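Local coordinates for protein transcriptional regulator, LacI family (Corynebacterium glutamicum, PDB 3H5T) that acts as an inositol-dependent transcriptional activator that binds palindromic promoter motifs and regulates genes of inositol and cell wall biosynthesis, at residues R148-D158 / E163-P171; I194-A202 / R212-R222. All blocks are in the same frame, centred on the assembly; numbering follows the deposited sequence.

Contact 1: residues R148-D158 / E163-P171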
loop_
_atom_site.group_PDB
_atom_site.type_symbol
_atom_site.label_atom_id
_atom_site.label_comp_id
_atom_site.label_asym_id
_atom_site.label_seq_id
_atom_site.Cartn_x
_atom_site.Cartn_y
_atom_site.Cartn_z
ATOM N N ARG A 148 3.939 -18.421 12.062
ATOM C CA ARG A 148 5.237 -19.022 12.365
ATOM C C ARG A 148 5.051 -20.425 12.949
ATOM O O ARG A 148 5.799 -21.355 12.628
ATOM C CB ARG A 148 5.986 -18.149 13.375
ATOM C CG ARG A 148 7.396 -18.606 13.694
ATOM C CD ARG A 148 7.986 -17.796 14.835
ATOM N NE ARG A 148 7.956 -16.360 14.567
ATOM C CZ ARG A 148 8.694 -15.767 13.640
ATOM N NH1 ARG A 148 9.524 -16.484 12.898
ATOM N NH2 ARG A 148 8.591 -14.463 13.442
ATOM N N ALA A 149 4.044 -20.566 13.809
ATOM C CA ALA A 149 3.745 -21.839 14.451
ATOM C C ALA A 149 3.267 -22.867 13.440
ATOM O O ALA A 149 3.398 -24.063 13.667
ATOM C CB ALA A 149 2.693 -21.645 15.532
ATOM N N ARG A 150 2.702 -22.404 12.328
ATOM C CA ARG A 150 2.220 -23.309 11.296
ATOM C C ARG A 150 3.354 -23.583 10.295
ATOM O O ARG A 150 3.269 -24.495 9.469
ATOM C CB ARG A 150 1.000 -22.692 10.586
ATOM C CG ARG A 150 0.515 -23.493 9.383
ATOM C CD ARG A 150 -0.727 -22.906 8.715
ATOM N NE ARG A 150 -1.019 -23.634 7.482
ATOM C CZ ARG A 150 -2.132 -23.508 6.764
ATOM N NH1 ARG A 150 -3.087 -22.672 7.147
ATOM N NH2 ARG A 150 -2.297 -24.235 5.664
ATOM N N GLY A 151 4.425 -22.800 10.388
ATOM C CA GLY A 151 5.543 -22.985 9.479
ATOM C C GLY A 151 5.159 -22.649 8.049
ATOM O O GLY A 151 5.631 -23.273 7.101
ATOM N N LEU A 152 4.298 -21.649 7.899
ATOM C CA LEU A 152 3.824 -21.206 6.586
ATOM C C LEU A 152 4.811 -20.222 5.956
ATOM O O LEU A 152 5.136 -19.196 6.549
ATOM C CB LEU A 152 2.453 -20.538 6.741
ATOM C CG LEU A 152 1.546 -20.303 5.530
ATOM C CD1 LEU A 152 1.186 -21.633 4.878
ATOM C CD2 LEU A 152 0.278 -19.577 5.991
ATOM N N PRO A 153 5.316 -20.534 4.752
ATOM C CA PRO A 153 6.264 -19.620 4.103
ATOM C C PRO A 153 5.626 -18.232 4.060
ATOM O O PRO A 153 4.491 -18.079 3.604
ATOM C CB PRO A 153 6.426 -20.222 2.707
ATOM C CG PRO A 153 6.215 -21.682 2.938
ATOM C CD PRO A 153 5.042 -21.704 3.898
ATOM N N ALA A 154 6.339 -17.217 4.524
ATOM C CA ALA A 154 5.754 -15.896 4.523
ATOM C C ALA A 154 6.709 -14.757 4.229
ATOM O O ALA A 154 7.893 -14.796 4.582
ATOM C CB ALA A 154 5.064 -15.656 5.841
ATOM N N VAL A 155 6.171 -13.742 3.565
ATOM C CA VAL A 155 6.914 -12.541 3.230
ATOM C C VAL A 155 6.122 -11.391 3.852
ATOM O O VAL A 155 4.891 -11.409 3.870
ATOM C CB VAL A 155 6.998 -12.330 1.706
ATOM C CG1 VAL A 155 5.595 -12.242 1.115
ATOM C CG2 VAL A 155 7.755 -11.050 1.405
ATOM N N ILE A 156 6.828 -10.394 4.368
ATOM C CA ILE A 156 6.171 -9.256 4.992
ATOM C C ILE A 156 6.330 -7.988 4.158
ATOM O O ILE A 156 7.415 -7.712 3.645
ATOM C CB ILE A 156 6.762 -9.002 6.404
ATOM C CG1 ILE A 156 6.366 -10.139 7.345
ATOM C CG2 ILE A 156 6.291 -7.657 6.946
ATOM C CD1 ILE A 156 7.208 -10.194 8.601
ATOM N N ALA A 157 5.247 -7.220 4.033
ATOM C CA ALA A 157 5.274 -5.958 3.293
ATOM C C ALA A 157 4.913 -4.808 4.227
ATOM O O ALA A 157 3.946 -4.891 4.994
ATOM C CB ALA A 157 4.299 -6.000 2.127
ATOM N N ASP A 158 5.696 -3.736 4.156
ATOM C CA ASP A 158 5.481 -2.553 4.980
ATOM C C ASP A 158 5.829 -2.747 6.456
ATOM O O ASP A 158 6.596 -1.977 7.021
ATOM C CB ASP A 158 4.031 -2.085 4.835
ATOM C CG ASP A 158 3.854 -1.080 3.708
ATOM O OD1 ASP A 158 2.696 -0.852 3.288
ATOM O OD2 ASP A 158 4.871 -0.507 3.252
ATOM N N GLU A 163 11.389 -9.725 11.470
ATOM C CA GLU A 163 10.787 -10.980 11.908
ATOM C C GLU A 163 11.721 -12.033 11.344
ATOM O O GLU A 163 12.088 -11.964 10.180
ATOM C CB GLU A 163 9.382 -11.179 11.327
ATOM C CG GLU A 163 8.273 -10.451 12.069
ATOM C CD GLU A 163 8.168 -10.862 13.529
ATOM O OE1 GLU A 163 8.212 -12.078 13.807
ATOM O OE2 GLU A 163 8.030 -9.971 14.398
ATOM N N GLU A 164 12.119 -12.999 12.158
ATOM C CA GLU A 164 13.028 -14.034 11.679
ATOM C C GLU A 164 12.368 -14.973 10.665
ATOM O O GLU A 164 11.228 -15.387 10.841
ATOM C CB GLU A 164 13.570 -14.848 12.860
ATOM C CG GLU A 164 14.495 -15.988 12.443
ATOM C CD GLU A 164 14.736 -16.973 13.565
ATOM O OE1 GLU A 164 13.740 -17.486 14.124
ATOM O OE2 GLU A 164 15.916 -17.240 13.885
ATOM N N GLY A 165 13.099 -15.295 9.603
ATOM C CA GLY A 165 12.593 -16.194 8.576
ATOM C C GLY A 165 11.499 -15.633 7.684
ATOM O O GLY A 165 10.866 -16.381 6.941
ATOM N N MET A 166 11.284 -14.321 7.740
ATOM C CA MET A 166 10.240 -13.681 6.944
ATOM C C MET A 166 10.735 -12.469 6.136
ATOM O O MET A 166 10.768 -11.351 6.654
ATOM C CB MET A 166 9.083 -13.237 7.866
ATOM C CG MET A 166 8.164 -14.353 8.387
ATOM S SD MET A 166 6.806 -13.778 9.483
ATOM C CE MET A 166 6.658 -15.137 10.507
ATOM N N PRO A 167 11.132 -12.676 4.863
ATOM C CA PRO A 167 11.616 -11.601 3.991
ATOM C C PRO A 167 10.763 -10.345 4.124
ATOM O O PRO A 167 9.543 -10.429 4.242
ATOM C CB PRO A 167 11.542 -12.237 2.613
ATOM C CG PRO A 167 12.041 -13.606 2.903
ATOM C CD PRO A 167 11.267 -13.976 4.181
ATOM N N PHE A 168 11.416 -9.188 4.093
ATOM C CA PHE A 168 10.760 -7.900 4.287
ATOM C C PHE A 168 10.939 -6.925 3.112
ATOM O O PHE A 168 12.054 -6.708 2.633
ATOM C CB PHE A 168 11.319 -7.302 5.596
ATOM C CG PHE A 168 10.773 -5.939 5.964
ATOM C CD1 PHE A 168 9.470 -5.787 6.421
ATOM C CD2 PHE A 168 11.591 -4.817 5.908
ATOM C CE1 PHE A 168 8.993 -4.536 6.817
ATOM C CE2 PHE A 168 11.128 -3.564 6.303
ATOM C CZ PHE A 168 9.828 -3.423 6.759
ATOM N N ILE A 169 9.833 -6.339 2.659
ATOM C CA ILE A 169 9.846 -5.377 1.554
ATOM C C ILE A 169 9.161 -4.082 1.991
ATOM O O ILE A 169 7.979 -4.087 2.331
ATOM C CB ILE A 169 9.069 -5.900 0.329
ATOM C CG1 ILE A 169 9.611 -7.263 -0.093
ATOM C CG2 ILE A 169 9.159 -4.890 -0.820
ATOM C CD1 ILE A 169 8.896 -7.841 -1.305
ATOM N N ALA A 170 9.891 -2.973 1.975
ATOM C CA ALA A 170 9.318 -1.693 2.367
ATOM C C ALA A 170 10.268 -0.526 2.148
ATOM O O ALA A 170 11.481 -0.705 2.001
ATOM C CB ALA A 170 8.903 -1.736 3.835
ATOM N N PRO A 171 9.722 0.692 2.091
ATOM C CA PRO A 171 10.575 1.865 1.897
ATOM C C PRO A 171 11.027 2.288 3.295
ATOM O O PRO A 171 10.482 1.801 4.282
ATOM C CB PRO A 171 9.618 2.871 1.286
ATOM C CG PRO A 171 8.335 2.558 2.019
ATOM C CD PRO A 171 8.301 1.050 1.933
HETATM O O HOH W 1 8.712 -17.939 6.334
#
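Over one face of the R148 guanidinium lies the methyl CE of M166, 3.6 Å from NH2 and set toward the rim, while E163 OE1 and the carbonyl oxygen E164 O occupy its edge. The F168 ring is met at its edge instead: I156 CG2 reaches CD1 at 3.7 Å, and the carbonyl oxygen D158 O approaches CE1. The R148 chain bends about its CG-CD bond (chi3 -55°), which turns the group from the end of helix 142-150 toward the turn E163-M166. There NH1 donates to E164 O at 2.9 Å in an almost straight bond lying in the guanidinium plane, and NH2 makes a salt bridge to E163 OE1 that is modelled too short for its length to be trusted. The other carboxylate oxygen of E163 pairs with K139.

Next to this polar cluster I156 CD1 packs against both M166 CB, at 3.6 Å, and E163 CB. Strands 154-157 and 168-171 then run side by side as neighbouring parallel strands of the N-terminal subdomain sheet, whose fold is that of the periplasmic binding proteins. I156 N donates to P167 O at 2.7 Å, I169 N to I156 O at 3.0 Å, and D158 N to I169 O at 2.9 Å, so the amide and carbonyl of I156 bond to residues on either side of F168. A water joins A154 N to G165 O where the strands begin to pair. At the other end, D158 OD1 forms a salt bridge with K324.

The two contacts at the guanidinium edge, chiefly the bond from NH1 to E164 O, probably limit its rotation, and the negative charge of E163, shared between R148 and K139, is probably well compensated.

Contact 2: residues I194-A202 / R212-R222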
loop_
_atom_site.group_PDB
_atom_site.type_symbol
_atom_site.label_atom_id
_atom_site.label_comp_id
_atom_site.label_asym_id
_atom_site.label_seq_id
_atom_site.Cartn_x
_atom_site.Cartn_y
_atom_site.Cartn_z
ATOM N N ILE A 194 -0.279 17.023 12.878
ATOM C CA ILE A 194 -0.014 15.750 12.212
ATOM C C ILE A 194 -1.219 14.822 12.338
ATOM O O ILE A 194 -1.887 14.818 13.365
ATOM C CB ILE A 194 1.217 15.047 12.822
ATOM C CG1 ILE A 194 2.474 15.892 12.578
ATOM C CG2 ILE A 194 1.384 13.667 12.221
ATOM C CD1 ILE A 194 3.744 15.335 13.208
ATOM N N LEU A 195 -1.499 14.055 11.286
ATOM C CA LEU A 195 -2.611 13.104 11.291
ATOM C C LEU A 195 -2.081 11.713 10.959
ATOM O O LEU A 195 -1.233 11.562 10.078
ATOM C CB LEU A 195 -3.679 13.499 10.263
ATOM C CG LEU A 195 -4.509 14.736 10.601
ATOM C CD1 LEU A 195 -5.500 15.034 9.490
ATOM C CD2 LEU A 195 -5.235 14.500 11.903
ATOM N N SER A 196 -2.589 10.700 11.656
ATOM C CA SER A 196 -2.152 9.323 11.443
ATOM C C SER A 196 -3.280 8.324 11.507
ATOM O O SER A 196 -4.370 8.623 12.010
ATOM C CB SER A 196 -1.130 8.916 12.508
ATOM O OG SER A 196 0.138 9.488 12.252
ATOM N N ILE A 197 -3.013 7.126 10.999
ATOM C CA ILE A 197 -3.991 6.052 11.085
ATOM C C ILE A 197 -3.525 5.153 12.242
ATOM O O ILE A 197 -2.606 5.528 12.970
ATOM C CB ILE A 197 -4.141 5.278 9.739
ATOM C CG1 ILE A 197 -2.785 4.869 9.166
ATOM C CG2 ILE A 197 -4.876 6.155 8.732
ATOM C CD1 ILE A 197 -2.916 3.967 7.965
ATOM N N ARG A 198 -4.134 3.985 12.418
ATOM C CA ARG A 198 -3.807 3.096 13.543
ATOM C C ARG A 198 -2.358 3.013 14.024
ATOM O O ARG A 198 -1.464 2.614 13.285
ATOM C CB ARG A 198 -4.314 1.686 13.265
ATOM C CG ARG A 198 -4.465 0.832 14.522
ATOM C CD ARG A 198 -5.142 -0.483 14.198
ATOM N NE ARG A 198 -6.341 -0.276 13.385
ATOM C CZ ARG A 198 -6.566 -0.884 12.222
ATOM N NH1 ARG A 198 -5.682 -1.740 11.736
ATOM N NH2 ARG A 198 -7.666 -0.626 11.537
ATOM N N LEU A 199 -2.145 3.385 15.285
ATOM C CA LEU A 199 -0.818 3.349 15.891
ATOM C C LEU A 199 -0.615 2.120 16.791
ATOM O O LEU A 199 0.523 1.708 17.020
ATOM C CB LEU A 199 -0.563 4.636 16.697
ATOM C CG LEU A 199 -0.220 5.917 15.903
ATOM C CD1 LEU A 199 -0.459 7.178 16.747
ATOM C CD2 LEU A 199 1.231 5.846 15.439
ATOM N N ASP A 200 -1.704 1.532 17.288
ATOM C CA ASP A 200 -1.600 0.370 18.167
ATOM C C ASP A 200 -2.894 -0.454 18.246
ATOM O O ASP A 200 -3.922 -0.059 17.701
ATOM C CB ASP A 200 -1.202 0.824 19.577
ATOM C CG ASP A 200 -0.280 -0.167 20.268
ATOM O OD1 ASP A 200 -0.333 -1.374 19.932
ATOM O OD2 ASP A 200 0.494 0.260 21.151
ATOM N N ARG A 201 -2.838 -1.591 18.940
ATOM C CA ARG A 201 -4.004 -2.467 19.090
ATOM C C ARG A 201 -5.136 -1.790 19.857
ATOM O O ARG A 201 -6.293 -1.810 19.428
ATOM C CB ARG A 201 -3.639 -3.763 19.825
ATOM C CG ARG A 201 -2.492 -4.555 19.227
ATOM C CD ARG A 201 -2.264 -5.856 20.005
ATOM N NE ARG A 201 -3.177 -6.928 19.609
ATOM C CZ ARG A 201 -3.559 -7.920 20.414
ATOM N NH1 ARG A 201 -3.113 -7.974 21.665
ATOM N NH2 ARG A 201 -4.382 -8.864 19.966
ATOM N N ALA A 202 -4.804 -1.208 21.004
ATOM C CA ALA A 202 -5.811 -0.543 21.817
ATOM C C ALA A 202 -6.401 0.614 21.026
ATOM O O ALA A 202 -5.694 1.561 20.674
ATOM C CB ALA A 202 -5.199 -0.035 23.128
ATOM N N ARG A 212 1.350 6.713 23.869
ATOM C CA ARG A 212 0.801 5.884 22.804
ATOM C C ARG A 212 1.739 5.862 21.610
ATOM O O ARG A 212 1.949 4.819 21.000
ATOM C CB ARG A 212 -0.571 6.396 22.359
ATOM C CG ARG A 212 -1.210 5.518 21.298
ATOM C CD ARG A 212 -2.660 5.870 21.060
ATOM N NE ARG A 212 -3.212 5.135 19.925
ATOM C CZ ARG A 212 -3.509 3.840 19.932
ATOM N NH1 ARG A 212 -3.312 3.117 21.026
ATOM N NH2 ARG A 212 -4.006 3.270 18.843
ATOM N N LEU A 213 2.310 7.019 21.297
ATOM C CA LEU A 213 3.229 7.149 20.170
ATOM C C LEU A 213 4.506 6.356 20.392
ATOM O O LEU A 213 4.901 5.550 19.556
ATOM C CB LEU A 213 3.573 8.624 19.950
ATOM C CG LEU A 213 4.524 9.002 18.820
ATOM C CD1 LEU A 213 3.980 8.470 17.508
ATOM C CD2 LEU A 213 4.670 10.518 18.769
ATOM N N GLU A 214 5.140 6.606 21.530
ATOM C CA GLU A 214 6.380 5.946 21.919
ATOM C C GLU A 214 6.275 4.415 21.975
ATOM O O GLU A 214 7.240 3.711 21.676
ATOM C CB GLU A 214 6.822 6.504 23.280
ATOM C CG GLU A 214 8.071 5.885 23.864
ATOM C CD GLU A 214 8.621 6.688 25.033
ATOM O OE1 GLU A 214 7.853 6.969 25.986
ATOM O OE2 GLU A 214 9.824 7.042 24.996
ATOM N N ASN A 215 5.102 3.905 22.346
ATOM C CA ASN A 215 4.872 2.462 22.454
ATOM C C ASN A 215 4.137 1.898 21.239
ATOM O O ASN A 215 3.811 0.707 21.194
ATOM C CB ASN A 215 4.065 2.153 23.718
ATOM C CG ASN A 215 4.846 2.418 24.992
ATOM O OD1 ASN A 215 5.794 1.711 25.303
ATOM N ND2 ASN A 215 4.447 3.438 25.734
ATOM N N ALA A 216 3.881 2.754 20.255
ATOM C CA ALA A 216 3.189 2.353 19.040
ATOM C C ALA A 216 3.830 1.116 18.408
ATOM O O ALA A 216 5.040 1.091 18.143
ATOM C CB ALA A 216 3.184 3.509 18.046
ATOM N N GLN A 217 3.013 0.094 18.165
ATOM C CA GLN A 217 3.488 -1.143 17.556
ATOM C C GLN A 217 3.294 -1.114 16.040
ATOM O O GLN A 217 3.811 -1.964 15.317
ATOM C CB GLN A 217 2.755 -2.357 18.143
ATOM C CG GLN A 217 3.054 -2.639 19.611
ATOM C CD GLN A 217 4.540 -2.712 19.885
ATOM O OE1 GLN A 217 5.268 -3.490 19.259
ATOM N NE2 GLN A 217 5.005 -1.894 20.819
ATOM N N TYR A 218 2.531 -0.148 15.553
ATOM C CA TYR A 218 2.339 -0.051 14.121
ATOM C C TYR A 218 3.452 0.813 13.555
ATOM O O TYR A 218 3.320 2.027 13.439
ATOM C CB TYR A 218 0.963 0.541 13.781
ATOM C CG TYR A 218 -0.172 -0.476 13.784
ATOM C CD1 TYR A 218 -0.411 -1.291 12.671
ATOM C CD2 TYR A 218 -0.990 -0.636 14.910
ATOM C CE1 TYR A 218 -1.435 -2.245 12.678
ATOM C CE2 TYR A 218 -2.011 -1.580 14.932
ATOM C CZ TYR A 218 -2.231 -2.386 13.815
ATOM O OH TYR A 218 -3.225 -3.341 13.847
ATOM N N GLN A 219 4.575 0.174 13.240
ATOM C CA GLN A 219 5.708 0.872 12.644
ATOM C C GLN A 219 5.113 1.463 11.361
ATOM O O GLN A 219 4.018 1.080 10.968
ATOM C CB GLN A 219 6.811 -0.144 12.333
ATOM C CG GLN A 219 7.241 -0.965 13.548
ATOM C CD GLN A 219 7.963 -2.258 13.176
ATOM O OE1 GLN A 219 8.503 -2.951 14.040
ATOM N NE2 GLN A 219 7.969 -2.588 11.891
ATOM N N VAL A 220 5.817 2.370 10.700
ATOM C CA VAL A 220 5.300 3.024 9.489
ATOM C C VAL A 220 4.613 4.271 10.029
ATOM O O VAL A 220 5.097 5.382 9.828
ATOM C CB VAL A 220 4.251 2.153 8.695
ATOM C CG1 VAL A 220 3.690 2.934 7.511
ATOM C CG2 VAL A 220 4.892 0.885 8.178
ATOM N N GLN A 221 3.504 4.083 10.739
ATOM C CA GLN A 221 2.799 5.210 11.330
ATOM C C GLN A 221 3.750 5.882 12.306
ATOM O O GLN A 221 4.033 7.067 12.191
ATOM C CB GLN A 221 1.561 4.736 12.077
ATOM C CG GLN A 221 0.527 4.127 11.178
ATOM C CD GLN A 221 0.244 5.005 9.997
ATOM O OE1 GLN A 221 -0.177 6.145 10.157
ATOM N NE2 GLN A 221 0.485 4.486 8.796
ATOM N N ARG A 222 4.244 5.106 13.263
ATOM C CA ARG A 222 5.175 5.597 14.262
ATOM C C ARG A 222 6.399 6.208 13.598
ATOM O O ARG A 222 6.816 7.304 13.939
ATOM C CB ARG A 222 5.617 4.450 15.172
ATOM C CG ARG A 222 6.600 4.853 16.265
ATOM C CD ARG A 222 7.212 3.623 16.909
ATOM N NE ARG A 222 8.053 2.892 15.965
ATOM C CZ ARG A 222 8.520 1.663 16.163
ATOM N NH1 ARG A 222 8.232 1.002 17.277
ATOM N NH2 ARG A 222 9.281 1.094 15.243
#
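In the crossover from strand 192-197 through helix 221-235 to strand 244-247, the loop after the first strand packs on the start of the helix, where L199 and Q221 meet: L199 CD2 rests on Q221 CB at 3.6 Å and on A216 CB at 4.0 Å. Q221 sits in the first turn of the helix, and its side chain, bent at chi2 (-49°), crosses that of I197 at about a right angle. I197 N donates to Q221 OE1, although the position of that oxygen is less certain. Y218, the centre of an inverse gamma turn, donates its N to L199 O at 3.1 Å, approaching from above the carbonyl plane.

This is a beta-alpha-beta unit of the C-terminal subdomain, since strand 244-247, which follows the helix, pairs in parallel with 192-197. The CB of R198 stands over one face of the Y218 ring, its CD comes 3.4 Å from Y218 CE2, and its guanidinium is turned 67° to the ring with the phenol OH near its edge. The charged end goes elsewhere, into a salt bridge with E77 and a cation-pi contact with W248. The Y218 ring edge meets the backbone of L199 and D200, with CD2 3.3 Å from D200 N.

R212, extended from CG to NE, covers the L199 carbonyl carbon with one guanidinium face. Its NH1 gives A202 O a weak bond of 2.9 Å, bent to 117°, while NE forms a salt bridge with E246, whose other carboxylate oxygen accepts L199 N.

Overall arrangement
The two contacts come one after the other along the chain, and each belongs to a different sheet: contact 1 to the seven-stranded sheet of the N-terminal subdomain, contact 2 to the five-stranded sheet of the C-terminal one. Their centres are about 21 Å apart, yet they touch where D158 O lies 3.5 Å from V220 CG2. Contact 2 also reaches across to the first subdomain through R198, paired with E77, and through Y218, which packs on A138. In LacI-family regulators the effector binds in the cleft between the subdomains, so this meeting of the residue after strand 154-157 with the N-cap of helix 221-235 probably lies near the corresponding pocket; the DNA-binding helix-turn-helix, residues 12-31, lies outside both contacts.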